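PDB 6EO5: PpBBE-like 1 D396N from Physcomitrella patens subsp. patens, which probably oxidises cellobiose with a bi-covalently bound FAD, as a point variant of a moss homologue of berberine bridge enzyme. Local coordinates for residues G155-F163 with V249-F257; V222-N230 with K275-L286. One frame throughout, in Å; residues are numbered along the deposited sequence.

Contact 1. Residues G155-F163 with V249-F257. With FAD (flavin-adenine dinucleotide), chain C.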
# COMPACT_ATOMS: atom_id res chain seq x y z
N GLY A 155 -3.26 3.43 -0.97
CA GLY A 155 -2.97 3.62 0.43
C GLY A 155 -4.20 3.74 1.31
O GLY A 155 -4.83 4.81 1.37
N TRP A 156 -4.56 2.66 1.98
CA TRP A 156 -5.68 2.61 2.90
C TRP A 156 -5.13 2.50 4.31
O TRP A 156 -4.27 1.65 4.57
CB TRP A 156 -6.59 1.42 2.58
CG TRP A 156 -7.88 1.35 3.36
CD1 TRP A 156 -9.14 1.65 2.89
CD2 TRP A 156 -8.06 0.92 4.71
NE1 TRP A 156 -10.08 1.45 3.88
CE2 TRP A 156 -9.44 1.00 5.01
CE3 TRP A 156 -7.18 0.48 5.71
CZ2 TRP A 156 -9.95 0.66 6.25
CZ3 TRP A 156 -7.70 0.15 6.96
CH2 TRP A 156 -9.07 0.23 7.21
N GLY A 157 -5.61 3.35 5.21
CA GLY A 157 -5.21 3.29 6.61
C GLY A 157 -6.41 3.51 7.52
O GLY A 157 -7.53 3.70 7.05
N PHE A 158 -6.14 3.50 8.82
CA PHE A 158 -7.22 3.58 9.80
C PHE A 158 -7.78 4.99 10.02
O PHE A 158 -8.59 5.16 10.93
CB PHE A 158 -6.78 3.00 11.13
CG PHE A 158 -6.76 1.53 11.12
CD1 PHE A 158 -7.95 0.82 11.01
CD2 PHE A 158 -5.57 0.84 11.17
CE1 PHE A 158 -7.95 -0.55 10.98
CE2 PHE A 158 -5.57 -0.54 11.14
CZ PHE A 158 -6.76 -1.23 11.05
N SER A 159 -7.41 5.98 9.21
CA SER A 159 -8.22 7.20 9.14
C SER A 159 -8.72 7.48 7.73
O SER A 159 -9.22 8.58 7.47
CB SER A 159 -7.46 8.41 9.70
OG SER A 159 -6.28 8.69 8.98
N SER A 160 -8.64 6.49 6.82
CA SER A 160 -8.93 6.73 5.41
C SER A 160 -10.41 6.96 5.14
O SER A 160 -10.75 7.62 4.16
CB SER A 160 -8.43 5.56 4.55
OG SER A 160 -7.03 5.61 4.34
N ARG A 161 -11.31 6.42 5.98
CA ARG A 161 -12.73 6.63 5.72
C ARG A 161 -13.16 8.06 6.05
O ARG A 161 -14.20 8.51 5.58
CB ARG A 161 -13.57 5.59 6.47
CG ARG A 161 -13.30 4.15 5.95
CD ARG A 161 -14.22 3.08 6.53
NE ARG A 161 -15.57 3.07 5.96
CZ ARG A 161 -16.63 3.62 6.54
NH1 ARG A 161 -16.49 4.22 7.72
NH2 ARG A 161 -17.83 3.57 5.97
N LYS A 162 -12.35 8.79 6.81
CA LYS A 162 -12.60 10.20 7.04
C LYS A 162 -11.83 11.05 6.05
O LYS A 162 -12.41 11.92 5.39
CB LYS A 162 -12.22 10.56 8.48
CG LYS A 162 -12.65 11.94 8.92
CD LYS A 162 -14.16 12.04 8.97
CE LYS A 162 -14.61 13.37 9.55
NZ LYS A 162 -15.99 13.69 9.11
N PHE A 163 -10.53 10.79 5.91
CA PHE A 163 -9.60 11.68 5.22
C PHE A 163 -9.25 11.25 3.79
O PHE A 163 -8.53 11.99 3.11
CB PHE A 163 -8.29 11.81 6.01
CG PHE A 163 -8.47 12.29 7.43
CD1 PHE A 163 -9.46 13.22 7.76
CD2 PHE A 163 -7.63 11.82 8.44
CE1 PHE A 163 -9.60 13.67 9.06
CE2 PHE A 163 -7.77 12.27 9.75
CZ PHE A 163 -8.76 13.19 10.06
N VAL A 249 -21.39 2.14 8.66
CA VAL A 249 -20.39 2.74 9.53
C VAL A 249 -20.13 4.18 9.12
O VAL A 249 -19.83 4.43 7.94
CB VAL A 249 -19.09 1.92 9.51
CG1 VAL A 249 -18.04 2.57 10.37
CG2 VAL A 249 -19.38 0.47 9.95
N PRO A 250 -20.25 5.15 10.03
CA PRO A 250 -19.98 6.54 9.67
C PRO A 250 -18.49 6.77 9.46
O PRO A 250 -17.65 6.01 9.95
CB PRO A 250 -20.50 7.35 10.87
CG PRO A 250 -20.50 6.35 12.01
CD PRO A 250 -20.75 5.00 11.41
N ALA A 251 -18.19 7.85 8.74
CA ALA A 251 -16.84 8.11 8.26
C ALA A 251 -15.82 8.28 9.38
O ALA A 251 -14.62 8.08 9.13
CB ALA A 251 -16.82 9.36 7.37
N GLU A 252 -16.25 8.64 10.60
CA GLU A 252 -15.29 8.81 11.69
C GLU A 252 -14.66 7.49 12.14
O GLU A 252 -13.74 7.52 12.96
CB GLU A 252 -15.95 9.49 12.90
CG GLU A 252 -16.32 10.95 12.70
CD GLU A 252 -17.46 11.15 11.72
OE1 GLU A 252 -18.35 10.27 11.64
OE2 GLU A 252 -17.44 12.17 11.00
N ILE A 253 -15.10 6.35 11.59
CA ILE A 253 -14.55 5.04 11.93
C ILE A 253 -13.95 4.41 10.67
O ILE A 253 -14.57 4.41 9.60
CB ILE A 253 -15.64 4.12 12.53
CG1 ILE A 253 -15.96 4.54 13.96
CG2 ILE A 253 -15.21 2.66 12.46
CD1 ILE A 253 -16.83 3.58 14.70
N SER A 254 -12.75 3.87 10.81
CA SER A 254 -12.13 3.01 9.80
C SER A 254 -11.81 1.69 10.48
O SER A 254 -11.17 1.67 11.53
CB SER A 254 -10.85 3.63 9.23
OG SER A 254 -11.12 4.75 8.41
N ALA A 255 -12.27 0.59 9.89
CA ALA A 255 -12.12 -0.71 10.54
C ALA A 255 -11.68 -1.73 9.51
O ALA A 255 -11.86 -1.55 8.30
CB ALA A 255 -13.42 -1.18 11.21
N ALA A 256 -11.11 -2.82 10.02
CA ALA A 256 -10.69 -3.94 9.21
C ALA A 256 -11.03 -5.21 9.96
O ALA A 256 -10.93 -5.26 11.19
CB ALA A 256 -9.19 -3.91 8.91
N PHE A 257 -11.47 -6.23 9.24
CA PHE A 257 -11.74 -7.53 9.81
C PHE A 257 -10.60 -8.51 9.47
O PHE A 257 -9.99 -8.43 8.40
CB PHE A 257 -13.09 -8.05 9.31
CG PHE A 257 -13.62 -9.23 10.06
CD1 PHE A 257 -14.47 -9.05 11.15
CD2 PHE A 257 -13.29 -10.53 9.67
CE1 PHE A 257 -14.97 -10.14 11.84
CE2 PHE A 257 -13.80 -11.62 10.36
CZ PHE A 257 -14.64 -11.42 11.45
PA FAD C . 8.45 -0.57 -3.04
O1A FAD C . 8.68 -2.06 -3.24
O2A FAD C . 9.75 0.16 -2.80
O5B FAD C . 7.62 0.13 -4.23
C5B FAD C . 6.51 -0.52 -4.83
C4B FAD C . 6.37 -0.09 -6.29
O4B FAD C . 6.38 1.33 -6.38
C3B FAD C . 7.51 -0.59 -7.15
O3B FAD C . 7.01 -0.81 -8.46
C2B FAD C . 8.45 0.58 -7.18
O2B FAD C . 9.28 0.57 -8.31
C1B FAD C . 7.49 1.76 -7.16
N9A FAD C . 8.17 2.94 -6.58
C8A FAD C . 8.82 3.01 -5.37
N7A FAD C . 9.33 4.25 -5.22
C5A FAD C . 9.02 4.98 -6.31
C6A FAD C . 9.30 6.29 -6.66
N6A FAD C . 10.00 7.06 -5.84
N1A FAD C . 8.84 6.78 -7.86
C2A FAD C . 8.12 5.97 -8.71
N3A FAD C . 7.85 4.66 -8.36
C4A FAD C . 8.29 4.18 -7.18
N1 FAD C . -1.05 -1.25 1.88
C2 FAD C . -2.07 -0.40 2.32
O2 FAD C . -2.77 0.27 1.54
N3 FAD C . -2.32 -0.30 3.68
C4 FAD C . -1.57 -1.03 4.58
O4 FAD C . -1.80 -0.91 5.78
C4X FAD C . -0.56 -1.87 4.14
N5 FAD C . 0.22 -2.55 5.06
C5X FAD C . 1.41 -3.12 4.66
C6 FAD C . 2.25 -3.69 5.61
C7 FAD C . 3.53 -4.17 5.29
C7M FAD C . 4.42 -4.77 6.36
C8 FAD C . 3.91 -4.18 3.93
C8M FAD C . 5.22 -4.80 3.49
C9 FAD C . 3.01 -3.69 2.97
C9A FAD C . 1.76 -3.14 3.31
N10 FAD C . 0.83 -2.68 2.37
C10 FAD C . -0.27 -1.95 2.78
C1' FAD C . 1.12 -2.70 0.91
C2' FAD C . 1.84 -1.41 0.52
O2' FAD C . 0.97 -0.31 0.40
C3' FAD C . 2.54 -1.62 -0.80
O3' FAD C . 3.43 -2.69 -0.60
C4' FAD C . 3.27 -0.35 -1.22
O4' FAD C . 3.28 -0.29 -2.63
C5' FAD C . 4.67 -0.30 -0.63
O5' FAD C . 5.44 0.79 -1.09
P FAD C . 7.04 0.75 -0.88
O1P FAD C . 7.64 2.07 -1.31
O2P FAD C . 7.46 0.36 0.51
O3P FAD C . 7.47 -0.52 -1.77
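At the seam between the flavin-binding part and the seven-stranded antiparallel sheet, the loop and short helix of Gly155-Phe163 lie against the turn and strand of Val249-Phe257. Arg161 reaches into the type I turn from Pro250 to Ile253. A bend in its chain (chi3 77°) swings the guanidinium round so that three backbone oxygens lie at its edge, close to its plane. NH1 donates to Ile253 O (2.7 Å), nearly along the C=O axis, and to Pro250 O (3.1 Å) from above the carbonyl plane; the turn's own Ile253 N meets Pro250 O from the opposite face. NH2 donates to Val249 O (2.9 Å), and NE to Tyr368 O. Arg161 N donates a hydrogen bond to Ser254 OG (3.0 Å). A leucine here would probably leave the carbonyls of Val249, Pro250 and Ile253 without their charged donor. Lys162 NZ forms a salt bridge to Glu252 OE2 (2.8 Å) on the anti side of the carboxylate, tilted out of its plane. On the flavin side, the Phe158 ring turns its edge to the backbone of Ser254-Ala256, and CE1 packs on Ala256 CB (4.1 Å), while the Trp156 indole lies near Ala255 O and gives its NE1 to Leu367 O. The backbone of Trp156 reads the flavin: its N donates to FAD O2 (3.0 Å) and its O accepts from FAD N3 (2.9 Å). Segment 155-163 therefore grips the pyrimidine end of the cofactor through its loop and the turn and strand through its helix, and the cationic guanidinium, ringed by carbonyl dipoles, is likely to be well stabilised.

Contact 2. Residues V222-N230 with K275-L286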
# COMPACT_ATOMS: atom_id res chain seq x y z
N VAL A 222 -8.54 10.20 20.00
CA VAL A 222 -9.14 9.16 19.18
C VAL A 222 -9.30 7.91 20.04
O VAL A 222 -8.80 7.84 21.16
CB VAL A 222 -8.31 8.86 17.92
CG1 VAL A 222 -8.07 10.15 17.13
CG2 VAL A 222 -7.00 8.18 18.29
N THR A 223 -10.00 6.92 19.49
CA THR A 223 -10.33 5.70 20.23
C THR A 223 -10.02 4.47 19.38
O THR A 223 -10.48 4.36 18.23
CB THR A 223 -11.80 5.70 20.65
OG1 THR A 223 -12.07 6.86 21.42
CG2 THR A 223 -12.12 4.45 21.47
N HIS A 224 -9.26 3.56 19.95
CA HIS A 224 -8.88 2.32 19.30
C HIS A 224 -9.70 1.18 19.90
O HIS A 224 -9.82 1.08 21.12
CB HIS A 224 -7.38 2.08 19.48
CG HIS A 224 -6.93 0.72 19.05
ND1 HIS A 224 -6.66 -0.29 19.94
CD2 HIS A 224 -6.71 0.21 17.81
CE1 HIS A 224 -6.29 -1.37 19.27
NE2 HIS A 224 -6.32 -1.10 17.98
N PHE A 225 -10.27 0.33 19.05
CA PHE A 225 -11.01 -0.82 19.52
C PHE A 225 -10.58 -2.07 18.77
O PHE A 225 -10.17 -2.00 17.60
CB PHE A 225 -12.53 -0.63 19.40
CG PHE A 225 -13.01 -0.34 18.00
CD1 PHE A 225 -13.04 0.96 17.52
CD2 PHE A 225 -13.47 -1.37 17.18
CE1 PHE A 225 -13.51 1.24 16.25
CE2 PHE A 225 -13.94 -1.11 15.90
CZ PHE A 225 -13.96 0.20 15.43
N LYS A 226 -10.67 -3.21 19.44
CA LYS A 226 -10.40 -4.49 18.81
C LYS A 226 -11.16 -5.57 19.57
O LYS A 226 -11.05 -5.68 20.79
CB LYS A 226 -8.90 -4.78 18.79
CG LYS A 226 -8.50 -6.09 18.13
CD LYS A 226 -7.04 -6.06 17.70
CE LYS A 226 -6.56 -7.41 17.21
NZ LYS A 226 -5.20 -7.32 16.60
N TYR A 227 -11.97 -6.33 18.83
CA TYR A 227 -12.75 -7.43 19.39
C TYR A 227 -12.27 -8.71 18.71
O TYR A 227 -12.32 -8.81 17.48
CB TYR A 227 -14.25 -7.22 19.18
CG TYR A 227 -14.71 -5.84 19.59
CD1 TYR A 227 -14.76 -5.47 20.94
CD2 TYR A 227 -15.07 -4.89 18.65
CE1 TYR A 227 -15.16 -4.21 21.32
CE2 TYR A 227 -15.48 -3.61 19.03
CZ TYR A 227 -15.52 -3.28 20.37
OH TYR A 227 -15.93 -2.03 20.76
N ARG A 228 -11.82 -9.67 19.52
CA ARG A 228 -11.05 -10.81 19.05
C ARG A 228 -11.67 -12.11 19.54
O ARG A 228 -12.24 -12.17 20.63
CB ARG A 228 -9.60 -10.66 19.56
CG ARG A 228 -8.65 -11.69 19.08
CD ARG A 228 -7.21 -11.25 19.28
NE ARG A 228 -6.30 -12.32 18.85
CZ ARG A 228 -5.00 -12.16 18.64
NH1 ARG A 228 -4.43 -10.97 18.80
NH2 ARG A 228 -4.27 -13.21 18.25
N TRP A 229 -11.59 -13.16 18.71
CA TRP A 229 -12.08 -14.49 19.04
C TRP A 229 -11.07 -15.54 18.57
O TRP A 229 -10.25 -15.29 17.69
CB TRP A 229 -13.41 -14.86 18.37
CG TRP A 229 -14.63 -14.13 18.80
CD1 TRP A 229 -15.60 -14.59 19.65
CD2 TRP A 229 -15.07 -12.85 18.33
NE1 TRP A 229 -16.60 -13.66 19.77
CE2 TRP A 229 -16.30 -12.58 18.97
CE3 TRP A 229 -14.54 -11.90 17.46
CZ2 TRP A 229 -17.01 -11.41 18.75
CZ3 TRP A 229 -15.24 -10.73 17.24
CH2 TRP A 229 -16.47 -10.49 17.89
N ASN A 230 -11.18 -16.74 19.15
CA ASN A 230 -10.33 -17.86 18.77
C ASN A 230 -11.21 -19.10 18.83
O ASN A 230 -11.22 -19.84 19.81
CB ASN A 230 -9.10 -17.99 19.66
CG ASN A 230 -8.14 -19.06 19.16
OD1 ASN A 230 -8.23 -19.53 18.02
ND2 ASN A 230 -7.20 -19.45 20.02
N LYS A 275 -13.93 8.10 23.46
CA LYS A 275 -14.30 6.72 23.78
C LYS A 275 -15.73 6.62 24.30
O LYS A 275 -16.44 5.66 24.00
CB LYS A 275 -13.31 6.15 24.79
CG LYS A 275 -13.68 4.77 25.27
CD LYS A 275 -12.64 4.25 26.21
CE LYS A 275 -13.10 2.97 26.86
NZ LYS A 275 -12.01 2.46 27.73
N THR A 276 -16.18 7.62 25.08
CA THR A 276 -17.54 7.57 25.60
C THR A 276 -18.60 7.68 24.51
O THR A 276 -19.77 7.41 24.79
CB THR A 276 -17.77 8.68 26.64
OG1 THR A 276 -17.28 9.94 26.16
CG2 THR A 276 -17.09 8.34 27.95
N SER A 277 -18.22 8.04 23.28
CA SER A 277 -19.15 8.04 22.16
C SER A 277 -19.12 6.75 21.33
O SER A 277 -19.97 6.58 20.46
CB SER A 277 -18.86 9.23 21.25
OG SER A 277 -19.17 10.46 21.88
N LEU A 278 -18.18 5.82 21.60
CA LEU A 278 -17.92 4.72 20.68
C LEU A 278 -19.04 3.68 20.67
O LEU A 278 -19.42 3.18 19.60
CB LEU A 278 -16.59 4.05 21.01
CG LEU A 278 -16.29 2.76 20.21
CD1 LEU A 278 -16.12 3.06 18.73
CD2 LEU A 278 -15.09 2.01 20.73
N LEU A 279 -19.58 3.33 21.83
CA LEU A 279 -20.41 2.12 21.90
C LEU A 279 -21.67 2.16 21.04
O LEU A 279 -22.01 1.12 20.46
CB LEU A 279 -20.74 1.80 23.36
CG LEU A 279 -19.79 0.73 23.95
CD1 LEU A 279 -18.31 1.16 23.91
CD2 LEU A 279 -20.19 0.35 25.36
N PRO A 280 -22.40 3.28 20.90
CA PRO A 280 -23.51 3.28 19.93
C PRO A 280 -23.09 2.88 18.54
O PRO A 280 -23.91 2.35 17.78
CB PRO A 280 -24.01 4.73 19.95
CG PRO A 280 -23.53 5.27 21.21
CD PRO A 280 -22.27 4.58 21.58
N LEU A 281 -21.82 3.11 18.18
CA LEU A 281 -21.36 2.88 16.82
C LEU A 281 -20.87 1.45 16.56
O LEU A 281 -20.75 1.05 15.40
CB LEU A 281 -20.24 3.87 16.48
CG LEU A 281 -20.62 5.34 16.66
CD1 LEU A 281 -19.40 6.23 16.48
CD2 LEU A 281 -21.73 5.73 15.70
N VAL A 282 -20.56 0.68 17.60
CA VAL A 282 -20.17 -0.70 17.42
C VAL A 282 -21.19 -1.65 18.02
O VAL A 282 -20.97 -2.86 18.07
CB VAL A 282 -18.77 -0.98 18.00
CG1 VAL A 282 -17.73 -0.13 17.30
CG2 VAL A 282 -18.75 -0.72 19.50
N LYS A 283 -22.34 -1.12 18.46
CA LYS A 283 -23.33 -1.95 19.14
C LYS A 283 -23.90 -3.02 18.22
O LYS A 283 -24.08 -4.17 18.64
CB LYS A 283 -24.43 -1.04 19.69
CG LYS A 283 -25.71 -1.73 20.13
CD LYS A 283 -26.76 -0.64 20.36
CE LYS A 283 -26.74 0.36 19.19
NZ LYS A 283 -27.27 1.71 19.55
N THR A 284 -24.21 -2.68 16.96
CA THR A 284 -24.86 -3.65 16.09
C THR A 284 -23.90 -4.77 15.67
O THR A 284 -24.34 -5.90 15.44
CB THR A 284 -25.47 -2.97 14.87
OG1 THR A 284 -24.44 -2.40 14.05
CG2 THR A 284 -26.40 -1.85 15.30
N PHE A 285 -22.60 -4.47 15.57
CA PHE A 285 -21.64 -5.54 15.30
C PHE A 285 -21.57 -6.52 16.47
O PHE A 285 -21.68 -7.74 16.27
CB PHE A 285 -20.25 -4.96 15.01
CG PHE A 285 -19.17 -6.01 14.99
CD1 PHE A 285 -19.07 -6.90 13.92
CD2 PHE A 285 -18.27 -6.14 16.05
CE1 PHE A 285 -18.09 -7.90 13.89
CE2 PHE A 285 -17.29 -7.12 16.03
CZ PHE A 285 -17.21 -8.01 14.94
N LEU A 286 -21.37 -6.01 17.69
CA LEU A 286 -21.25 -6.89 18.85
C LEU A 286 -22.53 -7.67 19.10
O LEU A 286 -22.48 -8.81 19.56
CB LEU A 286 -20.88 -6.07 20.09
CG LEU A 286 -19.57 -5.29 19.96
CD1 LEU A 286 -19.55 -4.13 20.95
CD2 LEU A 286 -18.40 -6.22 20.17
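Leu278 fits its CD2 methyl between Thr223 and Phe225: CD2 is 3.9 Å from Thr223 CG2 and equally near Phe225 CB, while CD1 lies against Phe225 CD1. Phe225 CG sits between its backbone N and carbonyl carbon (chi1 58°), which stands the ring up from the strand where Val282 can cover it. There CG1 of the valine rests over one face, 4.3 Å from the ring centroid and displaced toward the rim, a CH-pi contact. The other valine methyl, CG2, turns to Tyr227 instead and lies 3.4 Å from its OH, a hydroxyl whose hydrogen bond goes to Glu297 OE2. This is one layer of an alpha/beta packing: helical segment 279-286 runs almost parallel to strand 222-230, the axes of these segments 11.5 Å apart at 15°, and the alternate residues Thr223, Phe225, Tyr227 and Trp229 face it, while Val222 and His224 lean on helix 302-308. One turn on, the Leu286 and Tyr227 side chains cross at about a right angle, setting Leu286 CD2 over the centre of the Tyr227 ring, 3.7 Å from the centroid and almost on the ring normal. Phe285 wedges between two aromatic neighbours: its CE2 approaches Tyr227 CD2 at 4.1 Å, and its CZ comes 3.9 Å from Trp229 CH2, the indole reaching toward it from the opposite direction with NE1 bonded to Pro291 O.

Overall arrangement
The segments alternate along the chain, 155-163, 222-230, 249-257, then 275-286, so the two contacts interlock. Their centres are about 14 Å apart, and both reach the same seven-stranded antiparallel sheet, in which strand 264-271 separates strand 222-230 from strand 253-259. Contact 1 joins this sheet to the loop at the flavin; contact 2 packs a helix on it. Ile253 ties them together: pointing away from the flavin-side loop, its CD1 packs against Leu281 and Leu278 and its CG2 against Phe225. The loop at the flavin and the helix lie on different faces of the sheet, which, as in related VAO-family enzymes, probably belongs to the substrate-binding part that covers the flavin.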